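Local coordinates for DNA repair protein RecN (Deinococcus radiodurans, PDB 4ABY), which hydrolyses ATP as an SMC-like ATPase and probably takes part in recombinational repair of DNA double-strand breaks, at residues 64-69 and 363-368; 259-264 and 275-280; 367-372 and 380-385. All coordinates share one frame; numbering follows the deposited sequence.

Contact 1. Residues 64-69 and 363-368; sequences AFTGET and HHHYKV
The rings of Phe65 and Tyr366 form an offset stack across two neighbouring parallel strands, their centroids 4.8 Å apart and their planes only 13° out of parallel. Both side chains turn CG back beside the backbone N (chi1 -67° in Phe65), which lays them alongside each other, pointing the same way. The offset puts Tyr366 CB, not the tyrosine ring centre, over the Phe65 face, as a CH-pi contact 4.0 Å from the ring centroid. Val368 CG2 lies farther off, at the ring edge. Leu350 and Val352 of strand 348-352 also pack on Phe65.

On the other face of the sheet the side chains meet through polar atoms. Thr66 OG1 lies in the plane of the His365 imidazole, at its edge, and hydrogen-bonds NE2 at 2.9 Å, while Thr66 CG2 leans on the same nitrogen. Helix 387-398 covers this pair through Glu392.

Main-chain hydrogen bonds alternate in the parallel pattern. Ala64 N donates to His364 O, and Tyr366 N reaches Ala64 O at 2.7 Å. Thr66 N binds Tyr366 O, and Thr66 O accepts from Val368 N at 2.8 Å. One further bond, Glu68 N to Val368 O at 3.0 Å, carries the pairing past the strand into the turn.

Gly67 and Glu68 open the P-loop (Walker A), predicted to bind ATP. Lacking a side chain, Gly67 can turn the chain here, and Glu68 occupies the N-cap position of helix 69-83. The chemistry thus implies that strand 364-373 holds the start of the phosphate-binding loop through main-chain bonds.

Contact 2. Residues 259-264 and 275-280; sequences MEFALS and SDVLLR
Phe261 presents one ring face to Leu279, whose CD1 methyl stands 3.5 Å above the ring plane, shifted toward the rim. The line from this methyl to the ring centroid is 15° off the normal, so the contact is a CH-pi interaction over the face. Val277 CG1 approaches the same ring obliquely, near CD1. The guanidinium of Arg280, the other flat group, is met at its edge by Glu260 OE2, which makes a salt bridge with NH1 at 2.8 Å. The carboxylate and guanidinium planes are 57° apart and the hydrogen bond within the bridge is weak, consistent with an attraction that is mainly electrostatic. Glu260 and Arg280 run side by side, and a bend at Arg280 chi3 (68°) turns the guanidinium toward the carboxylate. Below it, Arg280 CD packs on Ala262 CB at 3.8 Å.

Phe261, Leu263, Val277 and Leu279 form an apolar face of the two-stranded antiparallel sheet. Leu263 CD2 meets Val277 CG2 at 3.5 Å, and Met259, present as selenomethionine, extends the row by touching Leu279 CD1 with CG at 3.9 Å. Three hydrogen-bonded pairs hold the backbones: Glu260 with Arg280, Ala262 with Leu278, and Ser264 with Asp276. In the middle pair Ala262 N reaches Leu278 O at 2.8 Å, and Leu278 N returns a bond to Ala262 O.

The long helix 214-249 packs against the apolar face through Leu241 on Phe261, and Asp231 of that helix hydrogen-bonds Ser275 OG. Helix 163-171 adds Leu169 on Phe261 and Leu170 on Val277. This small sheet, separate from the mixed sheet of the nucleotide-binding core, thus has its apolar side against both helices.

Contact 3. Residues 367-372 and 380-385; sequences KVEKQV and HVRLLT
A beta hairpin, strands 364-373 and 376-383, forms one margin of the mixed sheet in the nucleotide-binding head, and the pairing of Lys367 with Arg382, Val368 with Val381 and Glu369 with His380 builds its antiparallel base. Lys367 N donates to Arg382 O at 3.1 Å and Arg382 N returns to Lys367 O. Beyond them, the backbones of Glu369 and His380 exchange bonds in both directions.

On the face bearing Val368 and Val381, their CG2 methyls meet at 4.0 Å. Helix 69-83, which follows the P-loop, lies against this face: Ala71, a predicted ATP-binding residue, touches Val368, and Ile75 touches Val381.

The opposite face carries a salt-bridge network. Arg382 grips the Glu369 carboxylate side-on with NE and NH2. NE lies 2.8 Å from OE1, which it meets from above the carboxylate plane, and NE and NH2 both reach OE2 on its syn side, from the same face and tilted out of that plane. All these contacts stay within a few degrees of the guanidinium plane, although the two flat groups are turned 36° against each other. With Arg382 CG between the backbone N and the carbonyl carbon (chi1 64°) and the chain extended to NE, the guanidinium comes alongside the carboxylate. NH2 has a second acid, Glu388 of helix 387-398, and Lys367 NZ adds a long, weak ion pair to Glu369 OE2. The two acids probably ease the proximity of the like charges on Lys367 and Arg382.

Leu384 CD2 lies over one face of the Arg382 guanidinium, toward its rim, and touches Lys367 CB at 4.0 Å. At the imidazole of His380, Glu369 OE1 sits near the ring plane, 3.2 Å from CD2.

In the fold
From the N terminus, strand 62-67 enters the P-loop and pairs with its parallel partner nearly 300 residues later; contact 1 closes that large loop when strand 364-373 arrives beside it. Contact 2 is nested within the loop, a local closure of the two-stranded sheet 258-266/276-282 some 38 Å from contact 1 between centres, on the opposite side of the chain's centre. Contact 3 then follows contact 2 in series, starting on Lys367 and Val368, where contact 1 ends, and folding the chain back as a hairpin. Contacts 1 and 3 therefore join three adjacent strands of one mixed sheet, 62-67, 364-373 and 376-383, also linked by a probable hydrogen bond from Leu384 to His365.

Contact 1. Residues 64-69 and 363-368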
loop_
_atom_site.group_PDB
_atom_site.type_symbol
_atom_site.label_atom_id
_atom_site.label_comp_id
_atom_site.label_asym_id
_atom_site.label_seq_id
_atom_site.Cartn_x
_atom_site.Cartn_y
_atom_site.Cartn_z
ATOM N N ALA A 64 2.697 -2.157 -15.462
ATOM C CA ALA A 64 2.809 -0.719 -15.653
ATOM C C ALA A 64 1.684 -0.207 -16.532
ATOM O O ALA A 64 1.361 -0.804 -17.557
ATOM C CB ALA A 64 4.153 -0.364 -16.256
ATOM N N PHE A 65 1.082 0.900 -16.121
ATOM C CA PHE A 65 0.042 1.536 -16.911
ATOM C C PHE A 65 0.514 2.906 -17.382
ATOM O O PHE A 65 0.876 3.765 -16.575
ATOM C CB PHE A 65 -1.248 1.623 -16.104
ATOM C CG PHE A 65 -1.855 0.284 -15.812
ATOM C CD1 PHE A 65 -1.270 -0.566 -14.889
ATOM C CD2 PHE A 65 -2.997 -0.140 -16.474
ATOM C CE1 PHE A 65 -1.820 -1.809 -14.621
ATOM C CE2 PHE A 65 -3.550 -1.382 -16.209
ATOM C CZ PHE A 65 -2.961 -2.214 -15.281
ATOM N N THR A 66 0.522 3.103 -18.678
ATOM C CA THR A 66 1.005 4.304 -19.277
ATOM C C THR A 66 0.015 4.797 -20.284
ATOM O O THR A 66 -1.018 4.242 -20.425
ATOM C CB THR A 66 2.315 4.058 -19.908
ATOM O OG1 THR A 66 2.140 3.235 -21.025
ATOM C CG2 THR A 66 3.115 3.326 -19.005
ATOM N N GLY A 67 0.324 5.876 -20.955
ATOM C CA GLY A 67 -0.607 6.453 -21.878
ATOM C C GLY A 67 -1.349 7.583 -21.257
ATOM O O GLY A 67 -0.830 8.611 -21.037
ATOM N N GLU A 68 -2.639 7.341 -21.050
ATOM C CA GLU A 68 -3.497 8.299 -20.394
ATOM C C GLU A 68 -3.396 7.917 -18.938
ATOM O O GLU A 68 -4.083 7.016 -18.458
ATOM C CB GLU A 68 -4.938 8.162 -20.884
ATOM C CG GLU A 68 -5.523 9.444 -21.453
ATOM C CD GLU A 68 -4.909 9.824 -22.786
ATOM O OE1 GLU A 68 -4.780 8.938 -23.657
ATOM O OE2 GLU A 68 -4.553 11.008 -22.962
ATOM N N THR A 69 -2.515 8.619 -18.246
ATOM C CA THR A 69 -2.236 8.361 -16.833
ATOM C C THR A 69 -3.375 8.621 -15.849
ATOM O O THR A 69 -3.592 7.834 -14.927
ATOM C CB THR A 69 -0.995 9.150 -16.360
ATOM O OG1 THR A 69 -0.931 10.404 -17.051
ATOM C CG2 THR A 69 0.275 8.360 -16.631
ATOM N N HIS A 363 6.680 -6.346 -15.919
ATOM C CA HIS A 363 6.493 -7.675 -16.484
ATOM C C HIS A 363 5.404 -7.601 -17.534
ATOM O O HIS A 363 5.327 -8.437 -18.435
ATOM C CB HIS A 363 6.085 -8.675 -15.411
ATOM C CG HIS A 363 7.142 -8.917 -14.385
ATOM N ND1 HIS A 363 7.353 -8.065 -13.324
ATOM C CD2 HIS A 363 8.044 -9.916 -14.253
ATOM C CE1 HIS A 363 8.344 -8.527 -12.583
ATOM N NE2 HIS A 363 8.779 -9.651 -13.123
ATOM N N HIS A 364 4.556 -6.590 -17.403
ATOM C CA HIS A 364 3.478 -6.375 -18.342
ATOM C C HIS A 364 3.287 -4.885 -18.511
ATOM O O HIS A 364 3.128 -4.158 -17.534
ATOM C CB HIS A 364 2.199 -7.038 -17.839
ATOM C CG HIS A 364 2.348 -8.505 -17.581
ATOM N ND1 HIS A 364 2.115 -9.458 -18.550
ATOM C CD2 HIS A 364 2.725 -9.181 -16.470
ATOM C CE1 HIS A 364 2.335 -10.659 -18.043
ATOM N NE2 HIS A 364 2.705 -10.518 -16.783
ATOM N N HIS A 365 3.332 -4.429 -19.754
ATOM C CA HIS A 365 3.196 -3.013 -20.046
ATOM C C HIS A 365 1.833 -2.763 -20.678
ATOM O O HIS A 365 1.573 -3.167 -21.812
ATOM C CB HIS A 365 4.320 -2.554 -20.973
ATOM C CG HIS A 365 4.372 -1.072 -21.184
ATOM N ND1 HIS A 365 5.557 -0.382 -21.321
ATOM C CD2 HIS A 365 3.385 -0.151 -21.283
ATOM C CE1 HIS A 365 5.296 0.901 -21.496
ATOM N NE2 HIS A 365 3.986 1.068 -21.477
ATOM N N TYR A 366 0.955 -2.113 -19.925
ATOM C CA TYR A 366 -0.376 -1.798 -20.410
ATOM C C TYR A 366 -0.403 -0.364 -20.905
ATOM O O TYR A 366 0.208 0.511 -20.302
ATOM C CB TYR A 366 -1.409 -1.999 -19.299
ATOM C CG TYR A 366 -1.541 -3.437 -18.863
ATOM C CD1 TYR A 366 -2.417 -4.298 -19.505
ATOM C CD2 TYR A 366 -0.779 -3.937 -17.822
ATOM C CE1 TYR A 366 -2.532 -5.617 -19.117
ATOM C CE2 TYR A 366 -0.888 -5.257 -17.426
ATOM C CZ TYR A 366 -1.765 -6.091 -18.080
ATOM O OH TYR A 366 -1.877 -7.407 -17.688
ATOM N N LYS A 367 -1.093 -0.121 -22.013
ATOM C CA LYS A 367 -1.259 1.244 -22.489
ATOM C C LYS A 367 -2.716 1.659 -22.390
ATOM O O LYS A 367 -3.606 0.972 -22.886
ATOM C CB LYS A 367 -0.756 1.412 -23.925
ATOM C CG LYS A 367 -0.691 2.869 -24.355
ATOM C CD LYS A 367 -0.262 3.036 -25.802
ATOM C CE LYS A 367 -0.124 4.513 -26.159
ATOM N NZ LYS A 367 0.251 4.721 -27.584
ATOM N N VAL A 368 -2.955 2.780 -21.724
ATOM C CA VAL A 368 -4.295 3.322 -21.635
ATOM C C VAL A 368 -4.493 4.293 -22.790
ATOM O O VAL A 368 -3.748 5.262 -22.944
ATOM C CB VAL A 368 -4.544 4.015 -20.284
ATOM C CG1 VAL A 368 -5.963 4.534 -20.218
ATOM C CG2 VAL A 368 -4.281 3.049 -19.142
#

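Contact 2. Residues 259-264 and 275-280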
loop_
_atom_site.group_PDB
_atom_site.type_symbol
_atom_site.label_atom_id
_atom_site.label_comp_id
_atom_site.label_asym_id
_atom_site.label_seq_id
_atom_site.Cartn_x
_atom_site.Cartn_y
_atom_site.Cartn_z
HETATM N N MSE A 259 14.545 9.188 10.085
HETATM C CA MSE A 259 13.493 8.288 10.537
HETATM C C MSE A 259 13.849 7.678 11.884
HETATM O O MSE A 259 15.017 7.420 12.166
HETATM C CB MSE A 259 13.262 7.184 9.503
HETATM C CG MSE A 259 12.377 6.045 9.986
HETATM SE SE MSE A 259 11.993 4.726 8.597
HETATM C CE MSE A 259 10.810 5.783 7.467
ATOM N N GLU A 260 12.841 7.456 12.719
ATOM C CA GLU A 260 13.061 6.811 14.005
ATOM C C GLU A 260 11.782 6.172 14.535
ATOM O O GLU A 260 10.677 6.607 14.207
ATOM C CB GLU A 260 13.582 7.822 15.023
ATOM C CG GLU A 260 12.495 8.703 15.618
ATOM C CD GLU A 260 13.038 9.687 16.633
ATOM O OE1 GLU A 260 14.279 9.825 16.710
ATOM O OE2 GLU A 260 12.225 10.319 17.345
ATOM N N PHE A 261 11.939 5.134 15.351
ATOM C CA PHE A 261 10.820 4.589 16.108
ATOM C C PHE A 261 10.802 5.206 17.496
ATOM O O PHE A 261 11.803 5.175 18.207
ATOM C CB PHE A 261 10.917 3.070 16.218
ATOM C CG PHE A 261 10.449 2.348 14.994
ATOM C CD1 PHE A 261 9.100 2.196 14.743
ATOM C CD2 PHE A 261 11.356 1.822 14.094
ATOM C CE1 PHE A 261 8.664 1.536 13.615
ATOM C CE2 PHE A 261 10.927 1.156 12.965
ATOM C CZ PHE A 261 9.579 1.014 12.725
ATOM N N ALA A 262 9.665 5.774 17.876
ATOM C CA ALA A 262 9.530 6.390 19.188
ATOM C C ALA A 262 8.626 5.559 20.087
ATOM O O ALA A 262 7.524 5.168 19.688
ATOM C CB ALA A 262 8.991 7.802 19.059
ATOM N N LEU A 263 9.101 5.283 21.297
ATOM C CA LEU A 263 8.280 4.616 22.293
ATOM C C LEU A 263 7.602 5.659 23.163
ATOM O O LEU A 263 8.244 6.582 23.662
ATOM C CB LEU A 263 9.120 3.679 23.157
ATOM C CG LEU A 263 10.028 2.725 22.387
ATOM C CD1 LEU A 263 10.615 1.690 23.323
ATOM C CD2 LEU A 263 9.262 2.055 21.268
ATOM N N SER A 264 6.296 5.511 23.335
ATOM C CA SER A 264 5.528 6.419 24.163
ATOM C C SER A 264 5.012 5.646 25.373
ATOM O O SER A 264 4.298 4.655 25.219
ATOM C CB SER A 264 4.370 7.000 23.347
ATOM O OG SER A 264 3.692 8.020 24.053
ATOM N N SER A 275 4.348 0.390 26.328
ATOM C CA SER A 275 4.531 1.603 25.541
ATOM C C SER A 275 3.897 1.492 24.163
ATOM O O SER A 275 3.760 0.398 23.622
ATOM C CB SER A 275 6.020 1.912 25.383
ATOM O OG SER A 275 6.674 1.942 26.634
ATOM N N ASP A 276 3.509 2.641 23.613
ATOM C CA ASP A 276 3.065 2.755 22.229
ATOM C C ASP A 276 4.284 2.832 21.326
ATOM O O ASP A 276 5.265 3.485 21.665
ATOM C CB ASP A 276 2.241 4.027 22.046
ATOM C CG ASP A 276 0.759 3.805 22.263
ATOM O OD1 ASP A 276 0.275 2.684 21.995
ATOM O OD2 ASP A 276 0.073 4.764 22.683
ATOM N N VAL A 277 4.234 2.173 20.178
ATOM C CA VAL A 277 5.351 2.250 19.245
ATOM C C VAL A 277 4.963 3.031 17.999
ATOM O O VAL A 277 4.080 2.617 17.246
ATOM C CB VAL A 277 5.881 0.863 18.858
ATOM C CG1 VAL A 277 6.875 0.985 17.714
ATOM C CG2 VAL A 277 6.527 0.193 20.061
ATOM N N LEU A 278 5.628 4.164 17.792
ATOM C CA LEU A 278 5.276 5.074 16.706
ATOM C C LEU A 278 6.423 5.243 15.722
ATOM O O LEU A 278 7.592 5.234 16.110
ATOM C CB LEU A 278 4.882 6.438 17.271
ATOM C CG LEU A 278 3.692 6.425 18.228
ATOM C CD1 LEU A 278 3.931 7.349 19.417
ATOM C CD2 LEU A 278 2.419 6.785 17.488
ATOM N N LEU A 279 6.078 5.395 14.446
ATOM C CA LEU A 279 7.071 5.603 13.402
ATOM C C LEU A 279 7.061 7.057 12.941
ATOM O O LEU A 279 6.047 7.556 12.453
ATOM C CB LEU A 279 6.801 4.675 12.222
ATOM C CG LEU A 279 7.842 4.752 11.112
ATOM C CD1 LEU A 279 9.214 4.431 11.681
ATOM C CD2 LEU A 279 7.486 3.814 9.969
ATOM N N ARG A 280 8.195 7.729 13.102
ATOM C CA ARG A 280 8.301 9.143 12.770
ATOM C C ARG A 280 9.290 9.350 11.628
ATOM O O ARG A 280 10.284 8.639 11.524
ATOM C CB ARG A 280 8.719 9.941 14.006
ATOM C CG ARG A 280 7.778 9.748 15.197
ATOM C CD ARG A 280 8.246 10.494 16.440
ATOM N NE ARG A 280 8.162 11.943 16.288
ATOM C CZ ARG A 280 9.112 12.782 16.686
ATOM N NH1 ARG A 280 10.214 12.309 17.258
ATOM N NH2 ARG A 280 8.969 14.092 16.514
#

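Contact 3. Residues 367-372 and 380-385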
loop_
_atom_site.group_PDB
_atom_site.type_symbol
_atom_site.label_atom_id
_atom_site.label_comp_id
_atom_site.label_asym_id
_atom_site.label_seq_id
_atom_site.Cartn_x
_atom_site.Cartn_y
_atom_site.Cartn_z
ATOM N N LYS A 367 -1.093 -0.121 -22.013
ATOM C CA LYS A 367 -1.259 1.244 -22.489
ATOM C C LYS A 367 -2.716 1.659 -22.390
ATOM O O LYS A 367 -3.606 0.972 -22.886
ATOM C CB LYS A 367 -0.756 1.412 -23.925
ATOM C CG LYS A 367 -0.691 2.869 -24.355
ATOM C CD LYS A 367 -0.262 3.036 -25.802
ATOM C CE LYS A 367 -0.124 4.513 -26.159
ATOM N NZ LYS A 367 0.251 4.721 -27.584
ATOM N N VAL A 368 -2.955 2.780 -21.724
ATOM C CA VAL A 368 -4.295 3.322 -21.635
ATOM C C VAL A 368 -4.493 4.293 -22.790
ATOM O O VAL A 368 -3.748 5.262 -22.944
ATOM C CB VAL A 368 -4.544 4.015 -20.284
ATOM C CG1 VAL A 368 -5.963 4.534 -20.218
ATOM C CG2 VAL A 368 -4.281 3.049 -19.142
ATOM N N GLU A 369 -5.496 4.008 -23.611
ATOM C CA GLU A 369 -5.733 4.760 -24.834
ATOM C C GLU A 369 -7.111 5.387 -24.883
ATOM O O GLU A 369 -7.922 5.211 -23.981
ATOM C CB GLU A 369 -5.546 3.865 -26.055
ATOM C CG GLU A 369 -4.105 3.670 -26.448
ATOM C CD GLU A 369 -3.946 2.606 -27.505
ATOM O OE1 GLU A 369 -4.803 1.697 -27.557
ATOM O OE2 GLU A 369 -2.964 2.677 -28.277
ATOM N N LYS A 370 -7.369 6.106 -25.966
ATOM C CA LYS A 370 -8.581 6.891 -26.096
ATOM C C LYS A 370 -9.305 6.523 -27.385
ATOM O O LYS A 370 -8.692 6.420 -28.445
ATOM C CB LYS A 370 -8.214 8.373 -26.097
ATOM C CG LYS A 370 -9.336 9.308 -25.708
ATOM C CD LYS A 370 -8.784 10.505 -24.939
ATOM C CE LYS A 370 -7.582 11.123 -25.638
ATOM N NZ LYS A 370 -6.987 12.229 -24.835
ATOM N N GLN A 371 -10.610 6.311 -27.291
ATOM C CA GLN A 371 -11.403 6.005 -28.470
ATOM C C GLN A 371 -12.760 6.677 -28.404
ATOM O O GLN A 371 -13.323 6.849 -27.328
ATOM C CB GLN A 371 -11.582 4.498 -28.616
ATOM C CG GLN A 371 -10.325 3.783 -29.067
ATOM C CD GLN A 371 -10.628 2.634 -30.000
ATOM O OE1 GLN A 371 -11.044 1.560 -29.562
ATOM N NE2 GLN A 371 -10.431 2.853 -31.296
ATOM N N VAL A 372 -13.291 7.061 -29.554
ATOM C CA VAL A 372 -14.626 7.626 -29.571
ATOM C C VAL A 372 -15.649 6.497 -29.557
ATOM O O VAL A 372 -15.486 5.480 -30.231
ATOM C CB VAL A 372 -14.843 8.542 -30.782
ATOM C CG1 VAL A 372 -16.142 9.311 -30.628
ATOM C CG2 VAL A 372 -13.680 9.506 -30.920
ATOM N N HIS A 380 -9.591 3.070 -23.131
ATOM C CA HIS A 380 -9.414 1.733 -23.663
ATOM C C HIS A 380 -8.011 1.271 -23.283
ATOM O O HIS A 380 -7.068 2.051 -23.334
ATOM C CB HIS A 380 -9.645 1.775 -25.183
ATOM C CG HIS A 380 -8.884 0.745 -25.960
ATOM N ND1 HIS A 380 -9.202 -0.596 -25.935
ATOM C CD2 HIS A 380 -7.844 0.870 -26.820
ATOM C CE1 HIS A 380 -8.373 -1.257 -26.725
ATOM N NE2 HIS A 380 -7.540 -0.391 -27.274
ATOM N N VAL A 381 -7.878 0.022 -22.857
ATOM C CA VAL A 381 -6.595 -0.495 -22.389
ATOM C C VAL A 381 -6.191 -1.700 -23.213
ATOM O O VAL A 381 -7.049 -2.436 -23.699
ATOM C CB VAL A 381 -6.673 -0.933 -20.918
ATOM C CG1 VAL A 381 -5.365 -1.556 -20.482
ATOM C CG2 VAL A 381 -7.032 0.241 -20.027
ATOM N N ARG A 382 -4.889 -1.910 -23.369
ATOM C CA ARG A 382 -4.399 -3.076 -24.102
ATOM C C ARG A 382 -2.929 -3.364 -23.818
ATOM O O ARG A 382 -2.121 -2.445 -23.702
ATOM C CB ARG A 382 -4.610 -2.887 -25.606
ATOM C CG ARG A 382 -3.815 -1.737 -26.175
ATOM C CD ARG A 382 -4.193 -1.428 -27.609
ATOM N NE ARG A 382 -3.239 -0.482 -28.176
ATOM C CZ ARG A 382 -2.123 -0.843 -28.796
ATOM N NH1 ARG A 382 -1.840 -2.130 -28.941
ATOM N NH2 ARG A 382 -1.296 0.076 -29.277
ATOM N N LEU A 383 -2.595 -4.646 -23.711
ATOM C CA LEU A 383 -1.216 -5.080 -23.516
ATOM C C LEU A 383 -0.316 -4.678 -24.681
ATOM O O LEU A 383 -0.765 -4.592 -25.822
ATOM C CB LEU A 383 -1.164 -6.595 -23.362
ATOM C CG LEU A 383 -0.813 -7.130 -21.984
ATOM C CD1 LEU A 383 -0.858 -8.640 -22.006
ATOM C CD2 LEU A 383 0.556 -6.635 -21.565
ATOM N N LEU A 384 0.958 -4.444 -24.385
ATOM C CA LEU A 384 1.948 -4.159 -25.419
ATOM C C LEU A 384 2.816 -5.387 -25.677
ATOM O O LEU A 384 3.352 -5.989 -24.751
ATOM C CB LEU A 384 2.810 -2.956 -25.034
ATOM C CG LEU A 384 2.042 -1.643 -24.876
ATOM C CD1 LEU A 384 3.009 -0.483 -24.777
ATOM C CD2 LEU A 384 1.072 -1.442 -26.033
ATOM N N THR A 385 2.906 -5.747 -26.928
ATOM C CA THR A 385 3.523 -6.953 -27.386
ATOM C C THR A 385 4.997 -7.148 -27.209
ATOM O O THR A 385 5.441 -8.212 -26.838
ATOM C CB THR A 385 3.287 -6.986 -28.808
ATOM O OG1 THR A 385 3.262 -5.636 -29.242
ATOM C CG2 THR A 385 1.952 -7.553 -29.056
#